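Local coordinates for protein proline dehydrogenase (PDB 3HAZ) that probably oxidises proline to glutamate in two steps, pairing an FAD-dependent proline dehydrogenase with an NAD-dependent aldehyde dehydrogenase in a single polypeptide, at residues K337-L342 / A439-A444; L674-S679 / R976-Q981. One frame throughout, in Å; residues are numbered along the deposited sequence.

Both contacts are buried, yet they lie in different catalytic halves of the chain, about 66 Å apart between centres, and share no helix or strand. Contact 1 joins two strands of the proline dehydrogenase barrel that are not neighbours in its sheet; their long side chains meet inside the barrel, where two arginines are satisfied by acidic and polar partners and one of them faces the flavin. Contact 2, in the aldehyde dehydrogenase half, joins the turn after helix 664-675 to the segment leading into strand 978-986 through short side chains and one amide-to-backbone hydrogen bond. The first serves a cofactor pocket; the second is structural packing, and its strand runs on to meet a second subunit.

Contact 1: K337-L342 / A439-A444; sequences KLMVRL and AYRTYA. With FAD (flavin-adenine dinucleotide), chain C.
Polar ends meet first where Arg341 and Tyr443 approach from opposite directions: NH2 of Arg341 lies 3.2 Å from OH of Tyr443, with the hydroxyl in the guanidinium plane, at its edge. The guanidinium and the phenol ring stand at 90°. All three guanidinium nitrogens of Arg341 have firm partners elsewhere: NH1 forms a salt bridge with Asp280, NH2 bonds to Ser237, and NE to Gln418. These bonds should fix the rotation of the group, and the acidic partner is likely to offset its buried charge.

The flavin comes next. The extended start of the Arg341 chain, with CG anti to the backbone N (chi1 -177°), carries the guanidinium toward the isoalloxazine, and C6 of FAD lies over one face, offset toward the rim. NH1 of Arg341 lies 3.1 Å from N5 of FAD, the atom that accepts hydride in flavoprotein dehydrogenases of this kind, while O4 of FAD lies at the guanidinium edge. A nearby positive charge would probably favour electron density building up around N5. Tyr443 meets the dimethylbenzene end of the flavin, its CD2 3.3 Å from the methyl C7M of FAD.

Strands 338-343 and 440-448 belong to the curled parallel sheet of a TIM-type barrel; two strands (390-395 and 416-420) separate them round the wall, and long side chains meet in the interior, the closest CA atoms, those of Arg341 and Arg441, being 11.0 Å apart.

Met339 adds a carbon-to-guanidinium contact; its chain bends at chi3 (79°) and crosses that of Arg441 at about a right angle. Its methyl CE reaches NH2 of Arg441 obliquely, at 3.7 Å. Arg441 has its own partners: a salt bridge from NE to Glu416 and bonds from NH1 to the carbonyl of Arg233 and to Ser193.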
# COMPACT_ATOMS: atom_id res chain seq x y z
N LYS A 337 47.83 -44.39 -3.04
CA LYS A 337 46.39 -44.50 -3.19
C LYS A 337 45.76 -43.88 -1.96
O LYS A 337 46.23 -44.10 -0.84
CB LYS A 337 45.97 -45.97 -3.28
CG LYS A 337 46.28 -46.66 -4.59
CD LYS A 337 45.52 -47.97 -4.68
CE LYS A 337 45.46 -48.49 -6.11
NZ LYS A 337 44.47 -49.60 -6.24
N LEU A 338 44.71 -43.10 -2.16
CA LEU A 338 44.02 -42.44 -1.06
C LEU A 338 42.54 -42.76 -1.07
O LEU A 338 41.94 -42.98 -2.12
CB LEU A 338 44.21 -40.92 -1.14
CG LEU A 338 45.64 -40.38 -1.19
CD1 LEU A 338 45.63 -38.87 -1.42
CD2 LEU A 338 46.39 -40.73 0.08
N MET A 339 41.96 -42.81 0.12
CA MET A 339 40.52 -42.90 0.26
C MET A 339 40.02 -41.52 0.67
O MET A 339 40.46 -40.95 1.68
CB MET A 339 40.16 -43.99 1.28
CG MET A 339 40.61 -45.39 0.85
SD MET A 339 40.51 -46.68 2.12
CE MET A 339 38.75 -47.08 2.07
N VAL A 340 39.13 -40.96 -0.14
CA VAL A 340 38.74 -39.57 -0.01
C VAL A 340 37.24 -39.44 0.22
O VAL A 340 36.44 -39.86 -0.62
CB VAL A 340 39.12 -38.79 -1.27
CG1 VAL A 340 38.73 -37.33 -1.12
CG2 VAL A 340 40.62 -38.93 -1.53
N ARG A 341 36.87 -38.88 1.36
CA ARG A 341 35.47 -38.71 1.72
C ARG A 341 34.91 -37.39 1.24
O ARG A 341 35.42 -36.32 1.58
CB ARG A 341 35.28 -38.80 3.23
CG ARG A 341 33.81 -38.71 3.64
CD ARG A 341 33.67 -38.31 5.10
NE ARG A 341 34.24 -39.31 5.99
CZ ARG A 341 34.85 -39.01 7.13
NH1 ARG A 341 34.97 -37.74 7.51
NH2 ARG A 341 35.35 -39.97 7.88
N LEU A 342 33.84 -37.45 0.45
CA LEU A 342 33.15 -36.24 0.01
C LEU A 342 31.91 -36.04 0.86
O LEU A 342 31.07 -36.93 0.97
CB LEU A 342 32.77 -36.34 -1.47
CG LEU A 342 32.22 -35.06 -2.09
CD1 LEU A 342 33.33 -33.99 -2.21
CD2 LEU A 342 31.59 -35.35 -3.45
N ALA A 439 28.62 -50.84 -1.80
CA ALA A 439 29.21 -50.83 -0.48
C ALA A 439 28.88 -49.52 0.24
O ALA A 439 28.90 -48.45 -0.36
CB ALA A 439 30.72 -51.02 -0.57
N TYR A 440 28.57 -49.63 1.53
CA TYR A 440 28.46 -48.45 2.38
C TYR A 440 29.06 -48.69 3.76
O TYR A 440 28.91 -49.77 4.35
CB TYR A 440 27.03 -47.93 2.47
CG TYR A 440 26.03 -48.85 3.14
CD1 TYR A 440 25.31 -49.79 2.39
CD2 TYR A 440 25.76 -48.75 4.50
CE1 TYR A 440 24.38 -50.62 2.99
CE2 TYR A 440 24.83 -49.57 5.11
CZ TYR A 440 24.14 -50.50 4.35
OH TYR A 440 23.22 -51.31 4.97
N ARG A 441 29.76 -47.68 4.25
CA ARG A 441 30.42 -47.72 5.55
C ARG A 441 29.53 -47.03 6.57
O ARG A 441 28.99 -45.95 6.32
CB ARG A 441 31.76 -47.00 5.45
CG ARG A 441 32.58 -47.00 6.74
CD ARG A 441 33.94 -46.35 6.50
NE ARG A 441 34.59 -46.91 5.32
CZ ARG A 441 35.50 -47.88 5.36
NH1 ARG A 441 35.87 -48.39 6.53
NH2 ARG A 441 36.03 -48.35 4.24
N THR A 442 29.38 -47.65 7.74
CA THR A 442 28.60 -47.05 8.81
C THR A 442 29.53 -46.64 9.95
O THR A 442 30.31 -47.46 10.45
CB THR A 442 27.50 -48.02 9.31
OG1 THR A 442 26.64 -48.35 8.22
CG2 THR A 442 26.68 -47.40 10.42
N TYR A 443 29.48 -45.37 10.32
CA TYR A 443 30.30 -44.88 11.42
C TYR A 443 29.47 -44.76 12.68
O TYR A 443 28.31 -44.34 12.64
CB TYR A 443 30.87 -43.49 11.11
CG TYR A 443 32.01 -43.42 10.12
CD1 TYR A 443 33.33 -43.35 10.54
CD2 TYR A 443 31.75 -43.37 8.75
CE1 TYR A 443 34.37 -43.25 9.63
CE2 TYR A 443 32.79 -43.26 7.83
CZ TYR A 443 34.09 -43.21 8.28
OH TYR A 443 35.11 -43.11 7.36
N ALA A 444 30.10 -45.10 13.80
CA ALA A 444 29.49 -44.90 15.11
C ALA A 444 30.24 -43.80 15.86
O ALA A 444 31.48 -43.76 15.85
CB ALA A 444 29.52 -46.21 15.91
PA FAD C . 21.23 -32.80 2.94
O1A FAD C . 19.83 -32.51 3.73
O2A FAD C . 21.03 -33.17 1.54
O5B FAD C . 22.14 -31.46 2.98
C5B FAD C . 22.36 -30.86 4.23
C4B FAD C . 23.47 -29.80 4.10
O4B FAD C . 23.51 -28.89 2.87
C3B FAD C . 24.25 -29.24 5.13
O3B FAD C . 24.79 -30.11 6.12
C2B FAD C . 25.10 -28.22 4.44
O2B FAD C . 26.45 -28.57 4.18
C1B FAD C . 24.31 -27.79 3.25
N9A FAD C . 23.43 -26.64 3.39
C8A FAD C . 22.31 -26.51 4.20
N7A FAD C . 21.77 -25.27 3.96
C5A FAD C . 22.57 -24.64 2.99
C6A FAD C . 22.49 -23.29 2.33
N6A FAD C . 21.43 -22.35 2.68
N1A FAD C . 23.38 -22.94 1.43
C2A FAD C . 24.41 -23.82 1.06
N3A FAD C . 24.49 -25.12 1.69
C4A FAD C . 23.56 -25.48 2.63
N1 FAD C . 31.10 -32.47 7.35
C2 FAD C . 32.22 -31.70 7.54
O2 FAD C . 32.13 -30.33 7.43
N3 FAD C . 33.47 -32.32 7.89
C4 FAD C . 33.54 -33.68 8.03
O4 FAD C . 34.77 -34.29 8.31
C4X FAD C . 32.37 -34.49 7.84
N5 FAD C . 32.44 -35.98 7.98
C5X FAD C . 31.27 -36.76 7.79
C6 FAD C . 31.34 -38.22 7.94
C7 FAD C . 30.18 -38.99 7.75
C7M FAD C . 30.26 -40.50 7.93
C8 FAD C . 28.90 -38.35 7.38
C8M FAD C . 27.62 -39.17 7.16
C9 FAD C . 28.84 -36.95 7.23
C9A FAD C . 30.04 -36.13 7.44
N10 FAD C . 29.99 -34.67 7.29
C10 FAD C . 31.18 -33.88 7.50
C1' FAD C . 28.77 -33.97 6.76
C2' FAD C . 27.76 -33.46 7.82
O2' FAD C . 28.02 -34.07 9.08
C3' FAD C . 26.34 -33.70 7.31
O3' FAD C . 25.99 -35.07 7.48
C4' FAD C . 26.15 -33.32 5.80
O4' FAD C . 26.65 -32.09 5.39
C5' FAD C . 24.69 -33.54 5.32
O5' FAD C . 24.60 -33.74 3.92
P FAD C . 23.36 -34.70 3.36
O1P FAD C . 23.52 -34.90 1.71
O2P FAD C . 23.37 -35.97 4.08
O3P FAD C . 21.97 -33.97 3.80

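Contact 2: L674-S679 / R976-Q981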
# COMPACT_ATOMS: atom_id res chain seq x y z
N LEU A 674 31.94 16.73 16.90
CA LEU A 674 31.94 17.41 15.61
C LEU A 674 30.61 17.25 14.87
O LEU A 674 30.06 18.22 14.34
CB LEU A 674 33.08 16.90 14.74
CG LEU A 674 34.50 17.33 15.11
CD1 LEU A 674 35.51 16.53 14.29
CD2 LEU A 674 34.70 18.84 14.91
N MET A 675 30.10 16.02 14.83
CA MET A 675 28.86 15.76 14.10
C MET A 675 27.70 16.57 14.68
O MET A 675 26.82 17.03 13.94
CB MET A 675 28.51 14.27 14.07
CG MET A 675 27.28 13.95 13.22
SD MET A 675 27.54 14.27 11.46
CE MET A 675 26.00 15.11 11.07
N ALA A 676 27.70 16.74 15.99
CA ALA A 676 26.63 17.48 16.67
C ALA A 676 26.73 18.99 16.45
O ALA A 676 25.83 19.74 16.83
CB ALA A 676 26.63 17.17 18.14
N GLY A 677 27.82 19.44 15.83
CA GLY A 677 27.98 20.84 15.49
C GLY A 677 28.88 21.60 16.46
O GLY A 677 28.89 22.83 16.47
N ASN A 678 29.62 20.87 17.28
CA ASN A 678 30.58 21.47 18.20
C ASN A 678 31.96 21.55 17.58
O ASN A 678 32.33 20.71 16.77
CB ASN A 678 30.69 20.64 19.47
CG ASN A 678 29.36 20.43 20.14
OD1 ASN A 678 28.86 21.33 20.82
ND2 ASN A 678 28.77 19.24 19.97
N SER A 679 32.73 22.56 17.98
CA SER A 679 34.17 22.52 17.72
C SER A 679 34.80 21.70 18.85
O SER A 679 34.18 21.49 19.89
CB SER A 679 34.76 23.93 17.64
OG SER A 679 34.56 24.64 18.85
N ARG A 976 23.28 14.10 23.29
CA ARG A 976 23.95 14.64 24.47
C ARG A 976 24.96 15.75 24.13
O ARG A 976 25.25 16.60 24.97
CB ARG A 976 24.65 13.53 25.25
CG ARG A 976 25.01 13.91 26.66
CD ARG A 976 23.78 13.92 27.55
NE ARG A 976 24.15 14.21 28.93
CZ ARG A 976 24.05 15.41 29.49
NH1 ARG A 976 23.59 16.44 28.80
NH2 ARG A 976 24.41 15.58 30.76
N PHE A 977 25.47 15.74 22.90
CA PHE A 977 26.46 16.74 22.47
C PHE A 977 25.79 18.01 21.95
O PHE A 977 26.48 18.97 21.58
CB PHE A 977 27.37 16.18 21.38
CG PHE A 977 28.28 15.08 21.84
CD1 PHE A 977 27.82 13.77 21.90
CD2 PHE A 977 29.59 15.34 22.20
CE1 PHE A 977 28.66 12.74 22.32
CE2 PHE A 977 30.44 14.32 22.62
CZ PHE A 977 29.97 13.01 22.68
N ALA A 978 24.47 18.02 21.91
CA ALA A 978 23.74 19.15 21.35
C ALA A 978 22.77 19.76 22.35
O ALA A 978 22.55 19.22 23.43
CB ALA A 978 22.99 18.74 20.08
N THR A 979 22.20 20.91 21.99
CA THR A 979 21.20 21.55 22.82
C THR A 979 19.94 21.76 21.99
O THR A 979 20.01 21.98 20.78
CB THR A 979 21.72 22.91 23.38
OG1 THR A 979 20.80 23.42 24.35
CG2 THR A 979 21.90 23.93 22.27
N GLU A 980 18.78 21.67 22.64
CA GLU A 980 17.50 21.84 21.96
C GLU A 980 17.11 23.31 21.79
O GLU A 980 17.42 24.15 22.64
CB GLU A 980 16.38 21.15 22.73
CG GLU A 980 16.36 19.63 22.66
CD GLU A 980 15.58 19.04 23.81
OE1 GLU A 980 14.40 18.68 23.63
OE2 GLU A 980 16.15 18.98 24.92
N GLN A 981 16.38 23.60 20.72
CA GLN A 981 15.80 24.93 20.53
C GLN A 981 14.42 24.81 19.89
O GLN A 981 14.27 24.19 18.83
CB GLN A 981 16.70 25.81 19.66
CG GLN A 981 16.16 27.22 19.47
CD GLN A 981 17.19 28.15 18.85
OE1 GLN A 981 17.47 28.07 17.66
NE2 GLN A 981 17.76 29.03 19.67
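Asn678 reaches across to the backbone of Phe977, and its side chain can be followed outward. From CB, the chain turns so that CG lies anti to the carbonyl carbon (chi1 -56°), which directs the amide at the other segment. CG comes 3.5 Å from O of Phe977. The two ends of the amide then divide the work. OD1 is taken by the backbone N-H groups of Arg650 and Gly651, whereas ND2 donates to O of Phe977 over 2.8 Å, in a nearly straight bond (164°). The acceptor lies close to the amide plane, although the donor is tilted 31° from the carbonyl plane of Phe977. ND2 also bonds to the carbonyl of Ala673, so one buried amide ties three backbone segments together. A leucine in its place would probably leave the carbonyl of Phe977 and the N-H groups of Arg650 and Gly651 without these partners.

Beside this bond, CB of Ala676 packs on CB of Phe977 at 3.5 Å and, less closely, on CB of Ala978. The chain between Ala676 and Asn678 is turned by Gly677, whose positive phi closes helix 664-675 in a Schellman motif.

The Phe977 ring leads away to lie against that helix and Ile758 of strand 757-760, edge-to-face with Tyr973, while strands 679-683 and 978-986 both pair with the long strand 641-656, the first parallel and the second antiparallel.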